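Methylaspartate ammonia-lyase (Citrobacter amalonaticus, PDB 1KKO) catalyses the reversible, magnesium-dependent anti elimination of ammonia from L-threo-3-methylaspartate to give mesaconate, probably as part of glutamate breakdown. Local coordinates at residues 14-19 / 45-50; 71-76 / 359-364; 80-85 / 125-130. All coordinates share one frame; numbering follows the deposited sequence.

Contact 1: 14-19 / 45-50; sequences SFYFDD and SVRQAG
Strands 16-18 and 47-50 run antiparallel, their N-to-C directions 149° apart, at one end of the three-stranded sheet of the N-terminal domain. Phe-17 and Gln-48 form the hydrogen-bonded pair. Phe-17 N gives to Gln-48 O at 2.8 Å, and Gln-48 N returns to Phe-17 O at 2.9 Å. Asp-19 N to Val-46 O and Gly-50 N to Phe-15 O extend the ladder at its two ends. Asp-18 and Arg-47 share one face of the sheet as a non-hydrogen-bonded pair. Their side chains lie side by side and point the same way. The bend of Arg-47 at chi3 (-77°) turns the guanidinium onto the carboxylate, which it grips side-on. Arg-47 NE meets Asp-18 OD1 at 2.8 Å, and Arg-47 NH1 meets Asp-18 OD2 at 2.8 Å. Both bonds are nearly straight and arrive on the syn sides. The donors sit somewhat out of the carboxylate plane, while the acceptors lie close to the guanidinium plane; the two planes are 31° apart. Arg-47 CG also packs on Tyr-16 CB at 4.0 Å. The Phe-17 ring emerges on the other face and brings CD2 to 3.6 Å from Ala-49 O. Arg-47 NH2 continues to Phe-32 O, and Tyr-16 OH bonds to Asp-392 of the second subunit. The paired bonds fix the guanidinium's rotation, and Asp-18 probably largely balances its charge.

Contact 2: 71-76 / 359-364; sequences AVQYSG and GTCNET. With SO4 (sulfate ion), chain C.
A chi1 of 178° swings the Thr-360 hydroxyl opposite the backbone N, toward Gln-73 N and the bound sulfate. Gln-73 runs its extended side chain past the ion. The site lies where a loop of the N-terminal domain meets a loop of the TIM barrel, the two-domain architecture of the enolase superfamily. Thr-360 OG1 heads an ST turn, within a type I turn from Thr-360 to Glu-363. It accepts from Asn-362 N at 3.0 Å and, across the contact, from Gln-73 N at 3.2 Å. Its own proton goes to sulfate O1, at a short 2.5 Å. Three bonds therefore fix this hydroxyl. Cys-361 N points almost straight at sulfate O3, at 2.7 Å and 171°. Gln-172 and Lys-331, the proton acceptor, also bond the ion. Thr-360 and Cys-361 belong to the methylaspartate site, so the sulfate, probably from the crystallisation liquor, occupies part of the substrate pocket. It may mimic a substrate carboxylate. Val-72 lays CG1 against Thr-360 CB at 3.9 Å, the two side chains crossing at a slant. Behind them, Asn-362 reaches across to the main chain of the other loop, while its OD1 is taken by Ser-13 OG. Its amide makes a weak bond from ND2 to Ala-71 O, 3.1 Å long and bent to 133°. A water accepts from Ala-71 N at 2.8 Å and lies 3.0 Å from Asn-362 O.

Contact 3: 80-85 / 125-130; sequences RDPLFL and LLHTAV
Asp-81 OD2 takes a bond from Thr-128 N at 2.9 Å and another from a water at 2.7 Å. The amide comes from the anti side of the carboxylate, 27° out of its plane. The same water donates to Leu-126 O. Thr-128 N lies in the first turn of helix 128-146, so the negative charge sits at the positive end of the helix and is probably stabilised there. His-127 is the N-cap of this helix and uses both ring nitrogens. His-127 ND1 accepts from Ala-129 N, a capping bond, and His-127 NE2 donates to Pro-82 O at 2.7 Å. Both partners lie almost in the ring plane, so the two bonds fix the rotation of the imidazole about CB-CG. His-127 CG stands anti to the backbone N (chi1 -169°), and this carries the ring across to the 80-85 loop. The ring is sandwiched. Asp-81 CB makes a CH-pi contact over one face, 3.7 Å from the His-127 centroid. The edge of Phe-84 meets the opposite face in an edge-to-face pair, planes at 56°. Phe-84 in turn receives Ala-129 CB over its own face, 3.8 Å from the centroid, and touches Val-130 CG2 with CE1. The loop thus joins the start of helix 128-146 to the sheet and to helix 86-101: Phe-84 also packs on Phe-17 of strand 3-18, Val-53 of strand 47-59 and Phe-89 of helix 86-101.

Overall arrangement
From the N terminus, contact 1 comes first. It closes an excursion of 25 residues, with helix 20-24 and two short strands, between strands 3-18 and 47-59, and reaches the second subunit. The chain passes strand 64-69 and enters the long loop before helix 86-101. Segment 71-76 opens contact 2, and 80-85 soon follows. Contact 3 closes at 125-130, inside the N-terminal domain. Contact 2 closes only at 359-364, after most of the barrel, so it encloses contact 3 and ties the two domains together. Contact 1 lies before both in series. All three touch: Asp-18 meets Gln-73, Phe-17 packs on Leu-83 and Phe-84, and Gly-76 N probably bonds Asp-81 O.

Contact 1: 14-19 / 45-50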
# COMPACT_ATOMS: atom_id res chain seq x y z
N SER A 14 -0.47 0.80 8.13
CA SER A 14 -0.91 -0.21 7.17
C SER A 14 -1.19 -1.59 7.74
O SER A 14 -1.34 -2.54 6.98
CB SER A 14 0.07 -0.30 6.02
OG SER A 14 -0.05 0.81 5.15
N PHE A 15 -1.29 -1.72 9.05
CA PHE A 15 -1.78 -2.97 9.59
C PHE A 15 -2.47 -2.73 10.93
O PHE A 15 -3.29 -1.81 11.03
CB PHE A 15 -0.74 -4.12 9.55
CG PHE A 15 -1.40 -5.48 9.46
CD1 PHE A 15 -2.22 -5.78 8.38
CD2 PHE A 15 -1.25 -6.41 10.46
CE1 PHE A 15 -2.88 -6.96 8.32
CE2 PHE A 15 -1.91 -7.63 10.38
CZ PHE A 15 -2.72 -7.90 9.31
N TYR A 16 -2.16 -3.56 11.91
CA TYR A 16 -2.81 -3.59 13.21
C TYR A 16 -1.76 -3.75 14.29
O TYR A 16 -0.67 -4.27 14.04
CB TYR A 16 -3.82 -4.79 13.27
CG TYR A 16 -4.87 -4.54 12.24
CD1 TYR A 16 -4.63 -4.82 10.91
CD2 TYR A 16 -6.04 -3.86 12.56
CE1 TYR A 16 -5.52 -4.46 9.94
CE2 TYR A 16 -6.93 -3.49 11.60
CZ TYR A 16 -6.66 -3.77 10.29
OH TYR A 16 -7.51 -3.37 9.30
N PHE A 17 -2.07 -3.25 15.47
CA PHE A 17 -1.33 -3.59 16.67
C PHE A 17 -1.96 -4.85 17.23
O PHE A 17 -3.17 -4.86 17.51
CB PHE A 17 -1.44 -2.48 17.72
CG PHE A 17 -0.74 -1.21 17.34
CD1 PHE A 17 0.62 -1.19 17.13
CD2 PHE A 17 -1.45 -0.02 17.23
CE1 PHE A 17 1.26 -0.02 16.80
CE2 PHE A 17 -0.79 1.14 16.91
CZ PHE A 17 0.55 1.13 16.68
N ASP A 18 -1.16 -5.89 17.39
CA ASP A 18 -1.63 -7.17 17.92
C ASP A 18 -0.92 -7.47 19.22
O ASP A 18 0.30 -7.29 19.35
CB ASP A 18 -1.30 -8.29 16.95
CG ASP A 18 -2.24 -8.36 15.77
OD1 ASP A 18 -3.30 -7.69 15.78
OD2 ASP A 18 -1.96 -9.08 14.79
N ASP A 19 -1.69 -7.95 20.18
CA ASP A 19 -1.16 -8.37 21.47
C ASP A 19 -0.60 -9.78 21.27
O ASP A 19 -1.33 -10.77 21.35
CB ASP A 19 -2.29 -8.32 22.49
CG ASP A 19 -1.83 -8.67 23.87
OD1 ASP A 19 -0.80 -9.35 24.01
OD2 ASP A 19 -2.50 -8.29 24.85
N SER A 45 -7.71 -4.10 23.44
CA SER A 45 -8.26 -5.24 22.69
C SER A 45 -7.07 -6.06 22.21
O SER A 45 -5.96 -5.53 22.13
CB SER A 45 -9.09 -4.82 21.48
OG SER A 45 -10.24 -4.11 21.87
N VAL A 46 -7.26 -7.33 21.88
CA VAL A 46 -6.15 -8.14 21.42
C VAL A 46 -5.61 -7.60 20.09
O VAL A 46 -4.39 -7.63 19.85
CB VAL A 46 -6.53 -9.64 21.31
CG1 VAL A 46 -5.41 -10.43 20.70
CG2 VAL A 46 -6.84 -10.19 22.71
N ARG A 47 -6.50 -7.11 19.24
CA ARG A 47 -6.12 -6.51 17.98
C ARG A 47 -6.76 -5.13 17.89
O ARG A 47 -7.96 -4.98 18.12
CB ARG A 47 -6.56 -7.40 16.82
CG ARG A 47 -6.52 -6.78 15.46
CD ARG A 47 -6.65 -7.79 14.37
NE ARG A 47 -5.40 -8.50 14.17
CZ ARG A 47 -5.25 -9.56 13.41
NH1 ARG A 47 -4.05 -10.08 13.24
NH2 ARG A 47 -6.31 -10.12 12.82
N GLN A 48 -5.95 -4.13 17.55
CA GLN A 48 -6.36 -2.74 17.44
C GLN A 48 -5.88 -2.17 16.12
O GLN A 48 -4.82 -2.55 15.61
CB GLN A 48 -5.80 -1.91 18.62
CG GLN A 48 -6.41 -2.30 19.95
CD GLN A 48 -5.87 -1.53 21.12
OE1 GLN A 48 -5.54 -2.12 22.14
NE2 GLN A 48 -5.75 -0.21 20.97
N ALA A 49 -6.65 -1.27 15.55
CA ALA A 49 -6.25 -0.59 14.32
C ALA A 49 -4.86 0.02 14.48
O ALA A 49 -4.57 0.68 15.47
CB ALA A 49 -7.22 0.50 13.99
N GLY A 50 -4.00 -0.17 13.49
CA GLY A 50 -2.70 0.46 13.51
C GLY A 50 -2.83 1.95 13.27
O GLY A 50 -3.57 2.39 12.38

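Contact 2: 71-76 / 359-364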
# COMPACT_ATOMS: atom_id res chain seq x y z
N ALA A 71 4.89 2.32 14.67
CA ALA A 71 5.42 1.29 15.54
C ALA A 71 5.05 -0.09 15.00
O ALA A 71 4.10 -0.24 14.22
CB ALA A 71 4.88 1.47 16.92
N VAL A 72 5.78 -1.10 15.45
CA VAL A 72 5.58 -2.44 14.92
C VAL A 72 4.26 -3.07 15.34
O VAL A 72 3.64 -2.68 16.32
CB VAL A 72 6.75 -3.39 15.27
CG1 VAL A 72 8.08 -2.78 14.82
CG2 VAL A 72 6.77 -3.71 16.72
N GLN A 73 3.86 -4.07 14.57
CA GLN A 73 2.64 -4.81 14.83
C GLN A 73 2.62 -5.35 16.26
O GLN A 73 1.66 -5.15 16.99
CB GLN A 73 2.54 -5.97 13.83
CG GLN A 73 1.36 -6.94 14.09
CD GLN A 73 1.23 -8.04 13.04
OE1 GLN A 73 0.21 -8.75 12.99
NE2 GLN A 73 2.23 -8.20 12.20
N TYR A 74 3.68 -6.05 16.64
CA TYR A 74 3.75 -6.65 17.96
C TYR A 74 4.41 -5.68 18.94
O TYR A 74 5.45 -5.96 19.55
CB TYR A 74 4.46 -8.01 17.88
CG TYR A 74 3.78 -8.99 16.93
CD1 TYR A 74 2.44 -9.31 17.09
CD2 TYR A 74 4.46 -9.55 15.86
CE1 TYR A 74 1.81 -10.21 16.22
CE2 TYR A 74 3.84 -10.42 14.99
CZ TYR A 74 2.52 -10.75 15.17
OH TYR A 74 1.91 -11.62 14.28
N SER A 75 3.77 -4.53 19.12
CA SER A 75 4.27 -3.49 20.01
C SER A 75 4.15 -3.95 21.46
O SER A 75 3.25 -4.71 21.83
CB SER A 75 3.50 -2.18 19.81
OG SER A 75 3.98 -1.46 18.69
N GLY A 76 5.08 -3.50 22.30
CA GLY A 76 5.07 -3.88 23.69
C GLY A 76 5.62 -5.28 23.92
O GLY A 76 5.71 -5.69 25.07
N GLY A 359 11.64 -4.03 9.23
CA GLY A 359 10.56 -3.12 9.51
C GLY A 359 9.31 -3.90 9.84
O GLY A 359 9.39 -5.02 10.36
N THR A 360 8.16 -3.32 9.55
CA THR A 360 6.90 -3.92 9.93
C THR A 360 5.83 -3.69 8.90
O THR A 360 5.84 -2.69 8.17
CB THR A 360 6.47 -3.33 11.29
OG1 THR A 360 5.19 -3.87 11.70
CG2 THR A 360 6.30 -1.81 11.23
N CYS A 361 4.90 -4.63 8.82
CA CYS A 361 3.69 -4.41 8.03
C CYS A 361 2.88 -3.24 8.58
O CYS A 361 2.08 -2.66 7.86
CB CYS A 361 2.80 -5.66 8.02
SG CYS A 361 2.23 -6.24 9.62
N ASN A 362 3.12 -2.86 9.83
CA ASN A 362 2.31 -1.85 10.49
C ASN A 362 2.86 -0.44 10.40
O ASN A 362 2.48 0.40 11.20
CB ASN A 362 2.08 -2.20 11.96
CG ASN A 362 0.96 -1.40 12.57
OD1 ASN A 362 -0.08 -1.18 11.93
ND2 ASN A 362 1.15 -0.98 13.82
N GLU A 363 3.73 -0.16 9.44
CA GLU A 363 4.21 1.20 9.26
C GLU A 363 3.51 1.83 8.06
O GLU A 363 2.36 1.49 7.80
CB GLU A 363 5.74 1.29 9.29
CG GLU A 363 6.52 0.49 8.27
CD GLU A 363 8.02 0.62 8.55
OE1 GLU A 363 8.67 -0.38 8.93
OE2 GLU A 363 8.53 1.74 8.39
N THR A 364 4.14 2.78 7.37
CA THR A 364 3.42 3.57 6.37
C THR A 364 4.15 3.67 5.05
O THR A 364 5.28 3.25 4.90
CB THR A 364 3.15 5.01 6.85
OG1 THR A 364 4.38 5.76 6.82
CG2 THR A 364 2.64 5.05 8.27
S SO4 C . 5.94 -7.40 11.35
O1 SO4 C . 5.87 -6.24 12.27
O2 SO4 C . 5.00 -8.40 11.99
O3 SO4 C . 5.47 -7.03 10.02
O4 SO4 C . 7.29 -8.02 11.26
O HOH W 1 2.29 2.27 13.56

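Contact 3: 80-85 / 125-130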
# COMPACT_ATOMS: atom_id res chain seq x y z
N ARG A 80 10.21 -4.06 23.24
CA ARG A 80 9.86 -2.89 22.43
C ARG A 80 9.01 -1.90 23.20
O ARG A 80 8.41 -2.21 24.22
CB ARG A 80 9.09 -3.30 21.20
CG ARG A 80 9.83 -4.14 20.24
CD ARG A 80 8.97 -4.54 19.08
NE ARG A 80 9.75 -5.39 18.22
CZ ARG A 80 9.54 -6.69 18.04
NH1 ARG A 80 10.37 -7.37 17.26
NH2 ARG A 80 8.50 -7.30 18.61
N ASP A 81 8.95 -0.68 22.68
CA ASP A 81 8.11 0.33 23.26
C ASP A 81 6.65 -0.07 23.06
O ASP A 81 6.34 -0.91 22.24
CB ASP A 81 8.41 1.67 22.61
CG ASP A 81 9.67 2.32 23.13
OD1 ASP A 81 10.46 1.68 23.87
OD2 ASP A 81 9.96 3.48 22.83
N PRO A 82 5.76 0.55 23.82
CA PRO A 82 4.33 0.21 23.79
C PRO A 82 3.61 0.53 22.48
O PRO A 82 4.16 1.24 21.66
CB PRO A 82 3.75 1.08 24.91
CG PRO A 82 4.87 1.55 25.70
CD PRO A 82 6.06 1.61 24.81
N LEU A 83 2.39 0.03 22.28
CA LEU A 83 1.66 0.40 21.07
C LEU A 83 1.49 1.92 21.08
O LEU A 83 1.50 2.57 22.13
CB LEU A 83 0.32 -0.33 20.92
CG LEU A 83 -0.87 0.14 21.76
CD1 LEU A 83 -2.04 -0.79 21.48
CD2 LEU A 83 -0.58 0.18 23.25
N PHE A 84 1.31 2.44 19.88
CA PHE A 84 1.39 3.86 19.61
C PHE A 84 0.08 4.39 19.07
O PHE A 84 -0.26 4.13 17.91
CB PHE A 84 2.52 4.07 18.60
CG PHE A 84 2.77 5.49 18.23
CD1 PHE A 84 3.46 6.33 19.10
CD2 PHE A 84 2.34 5.99 17.02
CE1 PHE A 84 3.69 7.65 18.75
CE2 PHE A 84 2.58 7.31 16.69
CZ PHE A 84 3.25 8.13 17.55
N LEU A 85 -0.64 5.13 19.91
CA LEU A 85 -1.95 5.68 19.54
C LEU A 85 -1.92 7.20 19.42
O LEU A 85 -1.40 7.89 20.30
CB LEU A 85 -3.00 5.24 20.55
CG LEU A 85 -3.19 3.73 20.71
CD1 LEU A 85 -4.41 3.47 21.58
CD2 LEU A 85 -3.34 3.02 19.38
N LEU A 125 12.79 8.87 27.51
CA LEU A 125 13.16 9.08 26.12
C LEU A 125 11.88 9.06 25.33
O LEU A 125 10.90 8.41 25.70
CB LEU A 125 14.04 7.95 25.54
CG LEU A 125 15.55 7.92 25.81
CD1 LEU A 125 16.12 6.68 25.13
CD2 LEU A 125 16.27 9.18 25.33
N LEU A 126 11.88 9.79 24.23
CA LEU A 126 10.74 9.75 23.35
C LEU A 126 10.52 8.32 22.87
O LEU A 126 11.46 7.55 22.65
CB LEU A 126 10.98 10.63 22.15
CG LEU A 126 11.02 12.14 22.40
CD1 LEU A 126 11.41 12.86 21.14
CD2 LEU A 126 9.68 12.64 22.93
N HIS A 127 9.25 7.97 22.70
CA HIS A 127 8.88 6.68 22.15
C HIS A 127 9.67 6.48 20.86
O HIS A 127 9.87 7.43 20.09
CB HIS A 127 7.38 6.71 21.87
CG HIS A 127 6.78 5.38 21.54
ND1 HIS A 127 7.07 4.67 20.40
CD2 HIS A 127 5.87 4.64 22.22
CE1 HIS A 127 6.36 3.56 20.38
NE2 HIS A 127 5.62 3.51 21.48
N THR A 128 10.11 5.26 20.59
CA THR A 128 10.84 4.99 19.36
C THR A 128 10.07 5.44 18.12
O THR A 128 10.68 5.89 17.17
CB THR A 128 11.20 3.50 19.20
OG1 THR A 128 10.05 2.68 19.44
CG2 THR A 128 12.27 3.09 20.20
N ALA A 129 8.74 5.32 18.14
CA ALA A 129 7.93 5.72 16.98
C ALA A 129 8.03 7.20 16.70
O ALA A 129 7.98 7.62 15.56
CB ALA A 129 6.49 5.34 17.19
N VAL A 130 8.11 8.01 17.76
CA VAL A 130 8.24 9.45 17.62
C VAL A 130 9.62 9.79 17.05
O VAL A 130 9.76 10.58 16.13
CB VAL A 130 8.00 10.16 18.96
CG1 VAL A 130 8.34 11.66 18.85
CG2 VAL A 130 6.58 9.94 19.40
O HOH W 2 11.96 5.03 23.86
O HOH W 3 10.41 -0.11 20.10